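Fructose-bisphosphatase (Pyrococcus horikoshii, PDB 1VDW) probably hydrolyses fructose 1,6-bisphosphate to fructose 6-phosphate and phosphate in a magnesium-dependent reaction, as a homodimeric member of the inositol monophosphatase superfamily. Local coordinates at residues N64-E69 with F228-K233; T80-P85 with R198-A203; P85-Y90 with G173-E178; V101-F106 with Y113-E118. All blocks are in the same frame, centred on the assembly; numbering follows the deposited sequence. Where two conformers were deposited one is given.

Contact 1: N64-E69 with F228-K233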
loop_
_atom_site.group_PDB
_atom_site.type_symbol
_atom_site.label_atom_id
_atom_site.label_comp_id
_atom_site.label_asym_id
_atom_site.label_seq_id
_atom_site.Cartn_x
_atom_site.Cartn_y
_atom_site.Cartn_z
ATOM N N ASN A 64 10.102 13.801 28.301
ATOM C CA ASN A 64 9.838 12.387 28.543
ATOM C C ASN A 64 9.626 11.755 27.175
ATOM O O ASN A 64 9.091 12.395 26.270
ATOM C CB ASN A 64 8.581 12.197 29.398
ATOM C CG ASN A 64 8.634 12.971 30.700
ATOM O OD1 ASN A 64 9.658 12.988 31.386
ATOM N ND2 ASN A 64 7.525 13.610 31.052
ATOM N N VAL A 65 10.049 10.507 27.017
ATOM C CA VAL A 65 9.907 9.832 25.737
ATOM C C VAL A 65 9.305 8.447 25.871
ATOM O O VAL A 65 9.674 7.674 26.756
ATOM C CB VAL A 65 11.270 9.691 25.029
ATOM C CG1 VAL A 65 11.076 9.117 23.634
ATOM C CG2 VAL A 65 11.960 11.041 24.960
ATOM N N VAL A 66 8.372 8.138 24.979
ATOM C CA VAL A 66 7.729 6.836 24.963
ATOM C C VAL A 66 7.887 6.261 23.562
ATOM O O VAL A 66 7.434 6.854 22.583
ATOM C CB VAL A 66 6.223 6.932 25.299
ATOM C CG1 VAL A 66 5.609 5.537 25.332
ATOM C CG2 VAL A 66 6.031 7.623 26.640
ATOM N N SER A 67 8.566 5.125 23.470
ATOM C CA SER A 67 8.773 4.451 22.195
ATOM C C SER A 67 8.706 2.959 22.508
ATOM O O SER A 67 9.135 2.526 23.576
ATOM C CB SER A 67 10.135 4.824 21.604
ATOM O OG SER A 67 10.186 4.535 20.216
ATOM N N GLU A 68 8.168 2.177 21.580
ATOM C CA GLU A 68 8.013 0.742 21.795
ATOM C C GLU A 68 9.259 -0.015 22.243
ATOM O O GLU A 68 9.217 -0.751 23.231
ATOM C CB GLU A 68 7.444 0.084 20.534
ATOM C CG GLU A 68 7.172 -1.406 20.694
ATOM C CD GLU A 68 6.348 -1.983 19.558
ATOM O OE1 GLU A 68 6.117 -3.211 19.558
ATOM O OE2 GLU A 68 5.927 -1.211 18.670
ATOM N N GLU A 69 10.365 0.164 21.529
ATOM C CA GLU A 69 11.598 -0.545 21.857
ATOM C C GLU A 69 12.352 -0.042 23.086
ATOM O O GLU A 69 13.031 -0.818 23.760
ATOM C CB GLU A 69 12.535 -0.541 20.647
ATOM C CG GLU A 69 11.941 -1.201 19.412
ATOM C CD GLU A 69 11.458 -2.616 19.679
ATOM O OE1 GLU A 69 12.279 -3.460 20.097
ATOM O OE2 GLU A 69 10.255 -2.884 19.472
ATOM N N PHE A 228 0.605 6.864 27.939
ATOM C CA PHE A 228 2.053 6.887 27.795
ATOM C C PHE A 228 2.647 5.514 28.067
ATOM O O PHE A 228 3.506 5.348 28.935
ATOM C CB PHE A 228 2.665 7.925 28.739
ATOM C CG PHE A 228 2.174 9.324 28.497
ATOM C CD1 PHE A 228 2.003 9.800 27.200
ATOM C CD2 PHE A 228 1.897 10.171 29.560
ATOM C CE1 PHE A 228 1.562 11.100 26.969
ATOM C CE2 PHE A 228 1.457 11.473 29.338
ATOM C CZ PHE A 228 1.289 11.937 28.043
ATOM N N SER A 229 2.178 4.530 27.309
ATOM C CA SER A 229 2.645 3.160 27.440
ATOM C C SER A 229 3.141 2.649 26.094
ATOM O O SER A 229 2.632 3.041 25.043
ATOM C CB SER A 229 1.512 2.262 27.942
ATOM O OG SER A 229 1.916 0.906 27.974
ATOM N N ALA A 230 4.139 1.774 26.130
ATOM C CA ALA A 230 4.694 1.205 24.911
ATOM C C ALA A 230 4.377 -0.284 24.844
ATOM O O ALA A 230 4.780 -0.971 23.907
ATOM C CB ALA A 230 6.202 1.420 24.876
ATOM N N THR A 231 3.641 -0.772 25.840
ATOM C CA THR A 231 3.279 -2.184 25.913
ATOM C C THR A 231 1.776 -2.445 25.809
ATOM O O THR A 231 1.353 -3.534 25.421
ATOM C CB THR A 231 3.787 -2.807 27.226
ATOM O OG1 THR A 231 3.229 -2.100 28.339
ATOM C CG2 THR A 231 5.304 -2.732 27.293
ATOM N N GLU A 232 0.972 -1.448 26.165
ATOM C CA GLU A 232 -0.480 -1.576 26.107
ATOM C C GLU A 232 -0.959 -1.887 24.687
ATOM O O GLU A 232 -0.574 -1.211 23.733
ATOM C CB GLU A 232 -1.129 -0.281 26.603
ATOM C CG GLU A 232 -2.630 -0.201 26.393
ATOM C CD GLU A 232 -3.219 1.089 26.932
ATOM O OE1 GLU A 232 -4.400 1.376 26.639
ATOM O OE2 GLU A 232 -2.503 1.815 27.653
ATOM N N LYS A 233 -1.795 -2.913 24.552
ATOM C CA LYS A 233 -2.327 -3.294 23.244
ATOM C C LYS A 233 -3.596 -2.500 22.984
ATOM O O LYS A 233 -4.435 -2.352 23.872
ATOM C CB LYS A 233 -2.637 -4.792 23.205
ATOM C CG LYS A 233 -1.429 -5.686 23.429
ATOM C CD LYS A 233 -0.384 -5.490 22.344
ATOM C CE LYS A 233 0.850 -6.342 22.605
ATOM N NZ LYS A 233 1.514 -5.980 23.889
#

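Contact 2: T80-P85 with R198-A203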
loop_
_atom_site.group_PDB
_atom_site.type_symbol
_atom_site.label_atom_id
_atom_site.label_comp_id
_atom_site.label_asym_id
_atom_site.label_seq_id
_atom_site.Cartn_x
_atom_site.Cartn_y
_atom_site.Cartn_z
ATOM N N THR A 80 5.828 15.187 27.070
ATOM C CA THR A 80 6.058 13.783 26.752
ATOM C C THR A 80 5.851 13.575 25.259
ATOM O O THR A 80 4.879 14.058 24.686
ATOM C CB THR A 80 5.085 12.857 27.507
ATOM O OG1 THR A 80 5.206 13.087 28.915
ATOM C CG2 THR A 80 5.403 11.395 27.217
ATOM N N VAL A 81 6.779 12.864 24.634
ATOM C CA VAL A 81 6.675 12.586 23.214
ATOM C C VAL A 81 6.444 11.085 23.037
ATOM O O VAL A 81 7.162 10.265 23.614
ATOM C CB VAL A 81 7.954 13.047 22.465
ATOM C CG1 VAL A 81 8.198 14.526 22.727
ATOM C CG2 VAL A 81 9.153 12.221 22.898
ATOM N N VAL A 82 5.414 10.741 22.266
ATOM C CA VAL A 82 5.045 9.349 21.986
ATOM C C VAL A 82 5.393 9.159 20.517
ATOM O O VAL A 82 4.743 9.727 19.634
ATOM C CB VAL A 82 3.539 9.131 22.228
ATOM C CG1 VAL A 82 3.151 7.697 21.912
ATOM C CG2 VAL A 82 3.206 9.459 23.680
ATOM N N VAL A 83 6.405 8.340 20.257
ATOM C CA VAL A 83 6.899 8.186 18.901
ATOM C C VAL A 83 7.130 6.789 18.344
ATOM O O VAL A 83 7.356 5.825 19.075
ATOM C CB VAL A 83 8.235 8.978 18.784
ATOM C CG1 VAL A 83 9.249 8.425 19.768
ATOM C CG2 VAL A 83 8.778 8.910 17.371
ATOM N N ASP A 84 7.043 6.709 17.020
ATOM C CA ASP A 84 7.335 5.496 16.274
ATOM C C ASP A 84 8.365 6.007 15.267
ATOM O O ASP A 84 8.017 6.660 14.284
ATOM C CB ASP A 84 6.108 4.960 15.533
ATOM C CG ASP A 84 6.385 3.629 14.852
ATOM O OD1 ASP A 84 7.569 3.227 14.810
ATOM O OD2 ASP A 84 5.432 2.983 14.358
ATOM N N PRO A 85 9.656 5.739 15.515
ATOM C CA PRO A 85 10.753 6.174 14.643
ATOM C C PRO A 85 10.607 5.743 13.187
ATOM O O PRO A 85 11.027 6.448 12.269
ATOM C CB PRO A 85 11.983 5.554 15.303
ATOM C CG PRO A 85 11.600 5.499 16.748
ATOM C CD PRO A 85 10.176 5.012 16.688
ATOM N N ARG A 198 0.172 -0.632 19.453
ATOM C CA ARG A 198 0.599 -0.035 20.714
ATOM C C ARG A 198 0.277 1.454 20.621
ATOM O O ARG A 198 0.096 1.984 19.523
ATOM C CB ARG A 198 2.103 -0.225 20.915
ATOM C CG ARG A 198 2.556 -1.674 20.839
ATOM C CD ARG A 198 1.971 -2.501 21.970
ATOM N NE ARG A 198 2.983 -2.874 22.952
ATOM C CZ ARG A 198 4.004 -3.689 22.702
ATOM N NH1 ARG A 198 4.151 -4.223 21.496
ATOM N NH2 ARG A 198 4.881 -3.971 23.656
ATOM N N PRO A 199 0.196 2.151 21.765
ATOM C CA PRO A 199 -0.108 3.586 21.726
ATOM C C PRO A 199 0.893 4.357 20.863
ATOM O O PRO A 199 0.540 5.341 20.212
ATOM C CB PRO A 199 -0.038 3.987 23.197
ATOM C CG PRO A 199 -0.497 2.746 23.898
ATOM C CD PRO A 199 0.252 1.664 23.156
ATOM N N THR A 200 2.139 3.899 20.858
ATOM C CA THR A 200 3.193 4.537 20.076
ATOM C C THR A 200 2.919 4.477 18.571
ATOM O O THR A 200 3.351 5.355 17.816
ATOM C CB THR A 200 4.562 3.884 20.367
ATOM O OG1 THR A 200 4.445 2.458 20.267
ATOM C CG2 THR A 200 5.034 4.249 21.768
ATOM N N ASP A 201 2.199 3.445 18.138
ATOM C CA ASP A 201 1.874 3.284 16.723
ATOM C C ASP A 201 0.809 4.258 16.247
ATOM O O ASP A 201 0.857 4.751 15.119
ATOM C CB ASP A 201 1.328 1.880 16.435
ATOM C CG ASP A 201 2.349 0.788 16.636
ATOM O OD1 ASP A 201 3.508 0.961 16.210
ATOM O OD2 ASP A 201 1.975 -0.265 17.201
ATOM N N ILE A 202 -0.150 4.540 17.120
ATOM C CA ILE A 202 -1.286 5.366 16.745
ATOM C C ILE A 202 -1.409 6.780 17.282
ATOM O O ILE A 202 -2.261 7.531 16.821
ATOM C CB ILE A 202 -2.601 4.647 17.115
ATOM C CG1 ILE A 202 -2.693 4.489 18.636
ATOM C CG2 ILE A 202 -2.652 3.277 16.448
ATOM C CD1 ILE A 202 -4.039 3.995 19.126
ATOM N N ALA A 203 -0.576 7.153 18.244
ATOM C CA ALA A 203 -0.695 8.471 18.849
ATOM C C ALA A 203 -0.818 9.642 17.880
ATOM O O ALA A 203 -1.792 10.389 17.924
ATOM C CB ALA A 203 0.462 8.705 19.814
HETATM O O HOH W 1 3.144 8.164 17.430
HETATM O O HOH W 2 3.250 4.522 13.800
#

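Contact 3: P85-Y90 with G173-E178. With EDO (1,2-ethanediol), chain C.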
loop_
_atom_site.group_PDB
_atom_site.type_symbol
_atom_site.label_atom_id
_atom_site.label_comp_id
_atom_site.label_asym_id
_atom_site.label_seq_id
_atom_site.Cartn_x
_atom_site.Cartn_y
_atom_site.Cartn_z
ATOM N N PRO A 85 9.656 5.739 15.515
ATOM C CA PRO A 85 10.753 6.174 14.643
ATOM C C PRO A 85 10.607 5.743 13.187
ATOM O O PRO A 85 11.027 6.448 12.269
ATOM C CB PRO A 85 11.983 5.554 15.303
ATOM C CG PRO A 85 11.600 5.499 16.748
ATOM C CD PRO A 85 10.176 5.012 16.688
ATOM N N LEU A 86 10.034 4.566 12.983
ATOM C CA LEU A 86 9.827 4.060 11.635
ATOM C C LEU A 86 8.676 3.080 11.602
ATOM O O LEU A 86 8.807 1.922 12.003
ATOM C CB LEU A 86 11.087 3.376 11.090
ATOM C CG LEU A 86 10.944 2.756 9.691
ATOM C CD1 LEU A 86 10.751 3.848 8.648
ATOM C CD2 LEU A 86 12.180 1.921 9.370
ATOM N N ASP A 87 7.534 3.575 11.152
ATOM C CA ASP A 87 6.348 2.751 11.001
ATOM C C ASP A 87 6.471 2.172 9.599
ATOM O O ASP A 87 6.772 2.895 8.658
ATOM C CB ASP A 87 5.089 3.606 11.099
ATOM C CG ASP A 87 3.825 2.773 11.157
ATOM O OD1 ASP A 87 3.922 1.532 11.049
ATOM O OD2 ASP A 87 2.738 3.356 11.311
ATOM N N GLY A 88 6.263 0.869 9.459
ATOM C CA GLY A 88 6.370 0.248 8.148
ATOM C C GLY A 88 7.734 -0.362 7.888
ATOM O O GLY A 88 8.221 -0.353 6.762
ATOM N N SER A 89 8.345 -0.916 8.933
ATOM C CA SER A 89 9.664 -1.531 8.830
ATOM C C SER A 89 9.739 -2.638 7.776
ATOM O O SER A 89 10.634 -2.637 6.928
ATOM C CB SER A 89 10.090 -2.094 10.188
ATOM O OG SER A 89 11.384 -2.670 10.106
ATOM N N TYR A 90 8.822 -3.601 7.848
ATOM C CA TYR A 90 8.822 -4.684 6.869
ATOM C C TYR A 90 8.728 -4.098 5.466
ATOM O O TYR A 90 9.451 -4.502 4.558
ATOM C CB TYR A 90 7.644 -5.644 7.073
ATOM C CG TYR A 90 7.591 -6.704 5.993
ATOM C CD1 TYR A 90 8.317 -7.889 6.118
ATOM C CD2 TYR A 90 6.889 -6.483 4.805
ATOM C CE1 TYR A 90 8.352 -8.824 5.090
ATOM C CE2 TYR A 90 6.917 -7.415 3.764
ATOM C CZ TYR A 90 7.655 -8.580 3.913
ATOM O OH TYR A 90 7.720 -9.497 2.885
ATOM N N GLY A 173 0.251 -1.835 6.039
ATOM C CA GLY A 173 1.423 -2.144 6.834
ATOM C C GLY A 173 2.063 -0.946 7.520
ATOM O O GLY A 173 3.210 -1.033 7.962
ATOM N N ALA A 174 1.337 0.167 7.603
ATOM C CA ALA A 174 1.831 1.380 8.272
ATOM C C ALA A 174 0.605 2.146 8.752
ATOM O O ALA A 174 0.096 3.041 8.067
ATOM C CB ALA A 174 2.648 2.230 7.314
ATOM N N ILE A 175 0.135 1.795 9.942
ATOM C CA ILE A 175 -1.063 2.404 10.492
ATOM C C ILE A 175 -1.020 3.932 10.567
ATOM O O ILE A 175 -2.053 4.588 10.437
ATOM C CB ILE A 175 -1.390 1.803 11.889
ATOM C CG1 ILE A 175 -2.887 1.930 12.169
ATOM C CG2 ILE A 175 -0.594 2.502 12.983
ATOM C CD1 ILE A 175 -3.746 1.041 11.287
ATOM N N ALA A 176 0.161 4.507 10.773
ATOM C CA ALA A 176 0.257 5.962 10.840
ATOM C C ALA A 176 -0.199 6.561 9.518
ATOM O O ALA A 176 -0.928 7.554 9.496
ATOM C CB ALA A 176 1.692 6.397 11.143
ATOM N N LEU A 177 0.230 5.965 8.412
ATOM C CA LEU A 177 -0.173 6.466 7.107
ATOM C C LEU A 177 -1.647 6.230 6.860
ATOM O O LEU A 177 -2.321 7.070 6.270
ATOM C CB LEU A 177 0.626 5.803 5.985
ATOM C CG LEU A 177 2.103 6.180 5.911
ATOM C CD1 LEU A 177 2.709 5.526 4.689
ATOM C CD2 LEU A 177 2.261 7.699 5.838
ATOM N N GLU A 178 -2.161 5.091 7.303
ATOM C CA GLU A 178 -3.565 4.827 7.067
ATOM C C GLU A 178 -4.426 5.840 7.813
ATOM O O GLU A 178 -5.423 6.320 7.282
ATOM C CB GLU A 178 -3.863 3.363 7.403
ATOM C CG GLU A 178 -3.313 2.478 6.274
ATOM C CD GLU A 178 -3.054 1.040 6.659
ATOM O OE1 GLU A 178 -2.232 0.803 7.567
ATOM O OE2 GLU A 178 -3.661 0.139 6.035
HETATM C C1 EDO C . 2.316 -1.533 13.438
HETATM O O1 EDO C . 3.679 -1.635 13.038
HETATM C C2 EDO C . 1.766 -0.158 13.016
HETATM O O2 EDO C . 1.849 -0.005 11.587
HETATM O O HOH W 3 4.710 -1.544 10.413
#

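Contact 4: V101-F106 with Y113-E118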
loop_
_atom_site.group_PDB
_atom_site.type_symbol
_atom_site.label_atom_id
_atom_site.label_comp_id
_atom_site.label_asym_id
_atom_site.label_seq_id
_atom_site.Cartn_x
_atom_site.Cartn_y
_atom_site.Cartn_z
ATOM N N VAL A 101 7.349 8.321 9.732
ATOM C CA VAL A 101 7.833 8.690 11.055
ATOM C C VAL A 101 6.587 9.264 11.732
ATOM O O VAL A 101 5.873 10.076 11.135
ATOM C CB VAL A 101 8.905 9.785 10.994
ATOM C CG1 VAL A 101 9.286 10.219 12.406
ATOM C CG2 VAL A 101 10.125 9.271 10.257
ATOM N N SER A 102 6.327 8.846 12.967
ATOM C CA SER A 102 5.143 9.292 13.707
ATOM C C SER A 102 5.536 9.875 15.063
ATOM O O SER A 102 6.170 9.192 15.868
ATOM C CB SER A 102 4.200 8.098 13.904
ATOM O OG SER A 102 3.081 8.429 14.706
ATOM N N VAL A 103 5.157 11.126 15.314
ATOM C CA VAL A 103 5.493 11.791 16.572
ATOM C C VAL A 103 4.316 12.577 17.136
ATOM O O VAL A 103 3.727 13.402 16.443
ATOM C CB VAL A 103 6.668 12.788 16.380
ATOM C CG1 VAL A 103 6.887 13.598 17.652
ATOM C CG2 VAL A 103 7.935 12.045 16.013
ATOM N N ALA A 104 3.978 12.318 18.398
ATOM C CA ALA A 104 2.902 13.038 19.077
ATOM C C ALA A 104 3.511 13.696 20.317
ATOM O O ALA A 104 4.210 13.044 21.095
ATOM C CB ALA A 104 1.790 12.084 19.477
ATOM N N ILE A 105 3.249 14.989 20.476
ATOM C CA ILE A 105 3.777 15.774 21.594
ATOM C C ILE A 105 2.677 16.126 22.577
ATOM O O ILE A 105 1.644 16.682 22.199
ATOM C CB ILE A 105 4.391 17.095 21.107
ATOM C CG1 ILE A 105 5.349 16.836 19.944
ATOM C CG2 ILE A 105 5.107 17.788 22.259
ATOM C CD1 ILE A 105 6.567 16.049 20.307
ATOM N N PHE A 106 2.915 15.834 23.849
ATOM C CA PHE A 106 1.922 16.111 24.878
ATOM C C PHE A 106 2.411 17.087 25.926
ATOM O O PHE A 106 3.521 16.948 26.447
ATOM C CB PHE A 106 1.523 14.808 25.571
ATOM C CG PHE A 106 0.782 13.857 24.682
ATOM C CD1 PHE A 106 -0.608 13.843 24.668
ATOM C CD2 PHE A 106 1.470 12.994 23.829
ATOM C CE1 PHE A 106 -1.301 12.988 23.826
ATOM C CE2 PHE A 106 0.780 12.133 22.981
ATOM C CZ PHE A 106 -0.607 12.130 22.980
ATOM N N TYR A 113 0.618 18.879 19.658
ATOM C CA TYR A 113 1.156 18.824 18.305
ATOM C C TYR A 113 1.523 17.399 17.940
ATOM O O TYR A 113 1.958 16.622 18.784
ATOM C CB TYR A 113 2.409 19.698 18.209
ATOM C CG TYR A 113 3.103 19.658 16.867
ATOM C CD1 TYR A 113 2.530 20.254 15.749
ATOM C CD2 TYR A 113 4.337 19.034 16.723
ATOM C CE1 TYR A 113 3.177 20.230 14.514
ATOM C CE2 TYR A 113 4.991 19.003 15.500
ATOM C CZ TYR A 113 4.407 19.603 14.401
ATOM O OH TYR A 113 5.063 19.577 13.193
ATOM N N ALA A 114 1.341 17.067 16.670
ATOM C CA ALA A 114 1.701 15.754 16.175
ATOM C C ALA A 114 2.024 15.869 14.701
ATOM O O ALA A 114 1.493 16.738 14.000
ATOM C CB ALA A 114 0.555 14.771 16.376
ATOM N N PHE A 115 2.926 15.019 14.231
ATOM C CA PHE A 115 3.246 15.017 12.817
ATOM C C PHE A 115 3.552 13.607 12.368
ATOM O O PHE A 115 3.947 12.744 13.158
ATOM C CB PHE A 115 4.426 15.963 12.486
ATOM C CG PHE A 115 5.794 15.402 12.788
ATOM C CD1 PHE A 115 6.442 14.568 11.878
ATOM C CD2 PHE A 115 6.456 15.750 13.959
ATOM C CE1 PHE A 115 7.732 14.095 12.131
ATOM C CE2 PHE A 115 7.745 15.282 14.217
ATOM C CZ PHE A 115 8.382 14.456 13.301
ATOM N N ILE A 116 3.298 13.381 11.090
ATOM C CA ILE A 116 3.588 12.114 10.446
ATOM C C ILE A 116 4.287 12.502 9.154
ATOM O O ILE A 116 3.767 13.300 8.370
ATOM C CB ILE A 116 2.302 11.315 10.121
ATOM C CG1 ILE A 116 1.691 10.780 11.419
ATOM C CG2 ILE A 116 2.621 10.151 9.166
ATOM C CD1 ILE A 116 0.302 10.183 11.252
ATOM N N TYR A 117 5.477 11.944 8.950
ATOM C CA TYR A 117 6.282 12.203 7.760
ATOM C C TYR A 117 6.219 10.990 6.837
ATOM O O TYR A 117 6.630 9.895 7.223
ATOM C CB TYR A 117 7.738 12.491 8.166
ATOM C CG TYR A 117 8.701 12.665 7.007
ATOM C CD1 TYR A 117 8.357 13.438 5.901
ATOM C CD2 TYR A 117 9.963 12.065 7.023
ATOM C CE1 TYR A 117 9.241 13.613 4.837
ATOM C CE2 TYR A 117 10.857 12.234 5.960
ATOM C CZ TYR A 117 10.486 13.009 4.873
ATOM O OH TYR A 117 11.353 13.174 3.816
ATOM N N GLU A 118 5.696 11.189 5.628
ATOM C CA GLU A 118 5.566 10.117 4.637
ATOM C C GLU A 118 6.625 10.492 3.591
ATOM O O GLU A 118 6.347 11.174 2.605
ATOM C CB GLU A 118 4.155 10.153 4.049
ATOM C CG GLU A 118 3.918 9.096 2.990
ATOM C CD GLU A 118 2.511 9.089 2.406
ATOM O OE1 GLU A 118 1.745 10.060 2.599
ATOM O OE2 GLU A 118 2.181 8.095 1.720
#

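Contact 1: N64-E69 with F228-K233
At the rim of the predicted magnesium site of this inositol monophosphatase fold, Val66 and Ser67 at the end of strand 64-67, and Glu68 just beyond it, pack against Phe228, Ser229 and Ala230 of the loop that leads into strand 234-239. Val66 lays its two methyls along this loop. Its CG2 lies 4.0 Å from Phe228 CB, the two side chains crossing at about a right angle, while CG1, anti to the backbone N (chi1 -177°), rests 3.9 Å from Ser229 C. With an alanine at Val66 both methyls are gone, which would probably open a gap between strand and loop and leave Phe228 CB without its apolar neighbour. Ala230 CB points at the strand end, 3.4 Å from Ser67 O and 3.6 Å from Glu68 CA. The extended side chain of Glu68, a predicted magnesium ligand, passes Ala230 and ends in a salt bridge to Arg198. The loop is braced from within by an ST turn and ST motif, in which Ser229 OG accepts from Thr231 N at 3.2 Å and Glu232 N at 3.1 Å. Lys233 folds back so that NZ donates to Thr231 O over 2.9 Å, in the carbonyl plane.

Contact 2: T80-P85 with R198-A203
Strand 80-84 and the first turn of helix 199-203 pass nearly at right angles (95°), their axes 6.4 Å apart, with Val83 and Thr200 at the nearest backbone approach. This is helix-on-sheet packing of the layered alpha/beta fold of the inositol monophosphatase superfamily, and it brings together two predicted magnesium ligands, Asp84 from the strand and Asp201 from the helix. The apolar half rests on Val82. Its CG1, placed anti to the backbone N by a chi1 of 179°, slots into the helix surface 3.6 Å from Ala203 CB and 3.7 Å from Thr200 CA. One step along, Thr200 sets its CB 3.6 Å from Val83 O, so here the helix reaches the strand's backbone carbonyl. At the polar end Asp84 OD2 and Asp201 OD1, two acceptors, approach to 3.3 Å with carboxylate planes 57° apart; such crowding is consistent with ligands gathered for a shared cation. Asp201 leaves the helix facing away from the strand, and its carboxylate swings back to meet Asp84. The other oxygen of Asp201 is anchored locally: OD2 receives Arg198 N at 2.9 Å, on its anti side and tilted out of the carboxylate plane, which ties this carboxylate to the start of its own helix. A single water bridges the two backbones, donating to Val82 O at 3.1 Å and to Thr200 O at 2.8 Å.

Contact 3: P85-Y90 with G173-E178
The carboxylate of Asp87 lies with one face over the methyl of Ala174, whose CB is 4.0 Å from OD1; its other face looks toward Asp84, likewise a predicted magnesium ligand. The rim of the group is taken by polar partners. OD2 is met nearly end-on by Ala176 N at 2.9 Å, the N-H pointing almost straight at it (163°), and OD1 receives a hydroxyl of a bound 1,2-ethanediol, whose O2 is 2.6 Å away. That same O2 accepts from Ile175 N over 3.0 Å. Two successive amides of the helix start thus divide their work, one gripping the aspartate directly and one the diol beside it. With CG anti to its backbone N (chi1 -171°), the Asp87 carboxylate is carried toward the helix start, OD2 to Ala176 N and OD1 to the diol. Water 3 joins the group, donating to Asp87 OD1 and, at 2.9 Å, to Gly173 O. Between the oxygen of water 3 and EDO O1 the distance is 2.8 Å. The diol probably comes from the crystallisation liquor, yet its place between Asp87 and a helix N terminus is consistent with a substrate hydroxyl pocket as in inositol monophosphatases. Closer to the backbone, Gly88 CA approaches Gly173 O to 3.4 Å in a CA-H...O contact. Helix 175-184 begins here between two sheets: Ala176 leans on Ser102 and Ile116, Ile175 on Val190 of strand 189-193, while Tyr90 at the start of helix 89-93 bonds to Ala186 of the second subunit.

Contact 4: V101-F106 with Y113-E118
Phe115 packs across a beta hairpin against Val103 and Val101. From its CB the side chain turns between the backbone N and carbonyl carbon (chi1 80°), which lays the ring beside the neighbouring strand. CD2 comes 3.8 Å from Val103 CB and CE2 presses closer, 3.5 Å from the same atom. At the tip CZ meets Val103 CG2 at 3.7 Å, and on the other flank CE1 touches Val101 CG1 at 4.2 Å. Without the ring, as with an alanine here, Val103 would probably lose its main cross-strand neighbour and a gap would open beside Val101. The backbone beneath fixes this register: Phe115 and Val103 form an antiparallel hydrogen-bonded pair, with Val103 N to Phe115 O at 3.0 Å and Phe115 N to Val103 O at 2.9 Å. Further on, Ile105 N reaches Tyr113 O over 2.7 Å, and Ile105 CG1 lies at the edge of the Tyr113 ring. On the reverse face, Ala104 CB and Ala114 CB stand 4.3 Å apart in a non-hydrogen-bonded pair, with Ser102 and Ile116 beside them. The hairpin lies in the middle of the eight-stranded sheet, with strand 79-84 bonded beside strand 100-107. Helix 3-20 covers the face of Val101, Phe115 and Tyr113 through Phe17 and Ala10, whereas helices 175-184 and 199-211 pack on Ser102, Ala104, Ala114 and Ile116.

How the contacts relate
From the N terminus the chain lays down residues 64-69, 80-85, 85-90 and 101-106 in turn, then meets their partners in reverse order. Contact 4 closes first, a short hairpin loop. Contact 3 encloses it when residues 173-178 return to 85-90, contact 2 encloses both at 198-203, and contact 1 closes the widest loop at 228-233; the four nest without crossing. Contacts 2 and 3 share Pro85, the corner between Asp84 and Asp87. Contacts 1, 2 and 4 lie along successive strands of the eight-stranded sheet, while contacts 2 and 3 bring helix starts to it, gathering the predicted ligands Glu68, Asp84, Asp87 and Asp201 at one end.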